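Local coordinates for protein beta-gamma-crystallin (Geodia cydonium, PDB 4IAU) that binds calcium and belongs to the beta/gamma-crystallin family of Greek key proteins, though its biological role is not known, at residues Val32-Lys36 and Gly37-Phe41. Sequence-based numbering, arbitrary orientation. Where two conformers were deposited one is given.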
ATOM      1  N   VAL A  32     -17.847   0.589  -4.236  1.00  5.72           N
ATOM      2  CA  VAL A  32     -16.846   1.477  -3.634  1.00  5.53           C
ATOM      3  C   VAL A  32     -16.810   2.808  -4.357  1.00  6.07           C
ATOM      4  O   VAL A  32     -16.955   2.876  -5.589  1.00  7.29           O
ATOM      5  CB  VAL A  32     -15.466   0.790  -3.710  1.00  6.19           C
ATOM      6  CG1 VAL A  32     -15.042   0.468  -5.143  1.00  7.18           C
ATOM      7  CG2 VAL A  32     -14.380   1.618  -2.987  1.00  8.10           C
ATOM      8  N   ARG A  33     -16.506   3.861  -3.605  1.00  5.98           N
ATOM      9  CA  ARG A  33     -16.111   5.153  -4.136  1.00  6.10           C
ATOM     10  C   ARG A  33     -15.075   5.770  -3.189  1.00  5.34           C
ATOM     11  O   ARG A  33     -15.419   6.170  -2.089  1.00  6.04           O
ATOM     12  CB  ARG A  33     -17.270   6.110  -4.304  1.00  6.88           C
ATOM     13  CG  ARG A  33     -16.881   7.447  -4.892  1.00  7.13           C
ATOM     14  CD  ARG A  33     -18.046   8.365  -5.010  1.00  8.24           C
ATOM     15  NE  ARG A  33     -17.636   9.725  -5.302  1.00  7.77           N
ATOM     16  CZ  ARG A  33     -18.469  10.750  -5.381  1.00  8.83           C
ATOM     17  NH1 ARG A  33     -19.774  10.538  -5.238  1.00 11.31           N
ATOM     18  NH2 ARG A  33     -17.929  11.950  -5.581  1.00 11.00           N
ATOM     19  N   VAL A  34     -13.810   5.830  -3.643  1.00  6.01           N
ATOM     20  CA  VAL A  34     -12.799   6.578  -2.913  1.00  5.46           C
ATOM     21  C   VAL A  34     -13.052   8.067  -3.132  1.00  5.69           C
ATOM     22  O   VAL A  34     -13.057   8.529  -4.281  1.00  7.15           O
ATOM     23  CB  VAL A  34     -11.383   6.221  -3.381  1.00  6.37           C
ATOM     24  CG1 VAL A  34     -10.383   7.150  -2.734  1.00  6.62           C
ATOM     25  CG2 VAL A  34     -11.060   4.778  -3.058  1.00  7.19           C
ATOM     26  N   THR A  35     -13.296   8.805  -2.059  1.00  5.56           N
ATOM     27  CA  THR A  35     -13.563  10.245  -2.173  1.00  5.92           C
ATOM     28  C   THR A  35     -12.332  11.082  -1.825  1.00  5.61           C
ATOM     29  O   THR A  35     -12.243  12.203  -2.343  1.00  6.44           O
ATOM     30  CB  THR A  35     -14.767  10.619  -1.332  1.00  7.36           C
ATOM     31  OG1 THR A  35     -14.513  10.299   0.018  1.00  8.89           O
ATOM     32  CG2 THR A  35     -16.012   9.905  -1.857  1.00  8.93           C
ATOM     33  N   LYS A  36     -11.409  10.569  -1.032  1.00  5.54           N
ATOM     34  CA  LYS A  36     -10.168  11.266  -0.721  1.00  5.47           C
ATOM     35  C   LYS A  36      -9.057  10.236  -0.568  1.00  5.45           C
ATOM     36  O   LYS A  36      -9.184   9.257   0.147  1.00  5.81           O
ATOM     37  CB  LYS A  36     -10.221  12.073   0.577  1.00  6.65           C
ATOM     38  CG  LYS A  36     -11.302  13.117   0.666  1.00  8.96           C
ATOM     39  CD  LYS A  36     -11.253  13.779   2.087  1.00 11.97           C
ATOM     40  CE  LYS A  36     -12.348  14.738   2.244  1.00 13.19           C
ATOM     41  NZ  LYS A  36     -12.238  15.176   3.688  1.00 17.52           N
ATOM     42  N   GLY A  37      -7.934  10.507  -1.218  1.00  6.18           N
ATOM     43  CA  GLY A  37      -6.729   9.720  -1.024  1.00  6.50           C
ATOM     44  C   GLY A  37      -6.653   8.543  -1.984  1.00  5.93           C
ATOM     45  O   GLY A  37      -7.157   8.570  -3.106  1.00  6.56           O
HETATM   46  N   MSE A  38      -5.944   7.500  -1.546  1.00  6.03           N
HETATM   47  CA  MSE A  38      -5.726   6.287  -2.310  1.00  5.83           C
HETATM   48  C   MSE A  38      -5.872   5.112  -1.340  1.00  5.85           C
HETATM   49  O   MSE A  38      -5.337   5.181  -0.233  1.00  6.47           O
HETATM   50  CB  MSE A  38      -4.335   6.261  -2.926  0.52  7.95           C
HETATM   51  CG  MSE A  38      -4.133   7.298  -3.986  0.52  7.71           C
HETATM   52 SE   MSE A  38      -2.376   7.071  -4.830  0.52 13.74          SE
HETATM   53  CE  MSE A  38      -1.999   5.323  -4.131  0.52  7.95           C
ATOM     54  N   TRP A  39      -6.580   4.075  -1.749  1.00  5.11           N
ATOM     55  CA  TRP A  39      -6.858   2.972  -0.886  1.00  5.24           C
ATOM     56  C   TRP A  39      -6.514   1.641  -1.557  1.00  5.08           C
ATOM     57  O   TRP A  39      -6.630   1.506  -2.762  1.00  6.74           O
ATOM     58  CB  TRP A  39      -8.346   2.944  -0.482  1.00  5.18           C
ATOM     59  CG  TRP A  39      -8.747   4.077   0.406  1.00  5.38           C
ATOM     60  CD1 TRP A  39      -8.876   5.392   0.059  1.00  5.48           C
ATOM     61  CD2 TRP A  39      -9.040   4.001   1.796  1.00  4.79           C
ATOM     62  NE1 TRP A  39      -9.256   6.140   1.157  1.00  5.65           N
ATOM     63  CE2 TRP A  39      -9.371   5.306   2.233  1.00  5.18           C
ATOM     64  CE3 TRP A  39      -9.113   2.938   2.730  1.00  5.07           C
ATOM     65  CZ2 TRP A  39      -9.734   5.578   3.568  1.00  5.69           C
ATOM     66  CZ3 TRP A  39      -9.465   3.201   4.051  1.00  5.49           C
ATOM     67  CH2 TRP A  39      -9.767   4.526   4.446  1.00  5.88           C
ATOM     68  N   ILE A  40      -6.176   0.651  -0.746  1.00  4.81           N
ATOM     69  CA  ILE A  40      -5.926  -0.695  -1.231  1.00  4.69           C
ATOM     70  C   ILE A  40      -6.875  -1.614  -0.491  1.00  4.62           C
ATOM     71  O   ILE A  40      -7.053  -1.519   0.733  1.00  5.27           O
ATOM     72  CB  ILE A  40      -4.460  -1.164  -1.035  1.00  5.31           C
ATOM     73  CG1 ILE A  40      -3.483  -0.075  -1.418  1.00  6.73           C
ATOM     74  CG2 ILE A  40      -4.224  -2.439  -1.842  1.00  5.51           C
ATOM     75  CD1 ILE A  40      -2.051  -0.329  -1.134  1.00  8.71           C
ATOM     76  N   PHE A  41      -7.498  -2.511  -1.248  1.00  4.73           N
ATOM     77  CA  PHE A  41      -8.471  -3.491  -0.792  1.00  4.89           C
ATOM     78  C   PHE A  41      -7.905  -4.880  -0.991  1.00  4.77           C
ATOM     79  O   PHE A  41      -7.247  -5.136  -2.009  1.00  5.39           O
ATOM     80  CB  PHE A  41      -9.812  -3.342  -1.515  0.61  5.67           C
ATOM     81  CG  PHE A  41     -10.360  -1.920  -1.390  0.61  5.45           C
ATOM     82  CD1 PHE A  41      -9.879  -0.942  -2.269  0.61  5.70           C
ATOM     83  CD2 PHE A  41     -11.288  -1.600  -0.402  0.61  6.23           C
ATOM     84  CE1 PHE A  41     -10.315   0.360  -2.059  0.61  7.01           C
ATOM     85  CE2 PHE A  41     -11.676  -0.293  -0.203  0.61  7.75           C
ATOM     86  CZ  PHE A  41     -11.160   0.670  -1.033  0.61  8.10           C
TER
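W39 turns its indole back toward the bend in the chain and donates a hydrogen bond from NE1 to the backbone O of K36, 3.3 Å away. The carbonyl oxygen lies at the ring edge, in the indole plane; the N-H...O angle of 150° makes the bond somewhat bent, while the C=O points almost straight at NE1. W39 CG stands anti to its own carbonyl carbon (chi1 -68°), which helps swing the NE1 edge back toward K36. Apolar contacts fill the angle between the strands. V34 CG1, anti to the backbone N, approaches W39 CD1 obliquely to 3.6 Å, while V34 CG2 reaches the same CD1 at 3.9 Å. Farther from the bend, V32 CG2 meets F41 CZ at 3.9 Å. V34 CG1 also packs against the carbonyl O of G37, at 3.5 Å. G37, with positive phi, makes the turn, and its N is hydrogen-bonded to E62 OE2. T35 and K36 form a classic beta bulge facing K5 just before it. The strand segments run roughly antiparallel (149° between their directions) but belong to different sheets: 31-36 beside 5-9, 38-42 beside 57-61. V6 and L60 add to the apolar filling, as expected for the core of a Greek key crystallin domain.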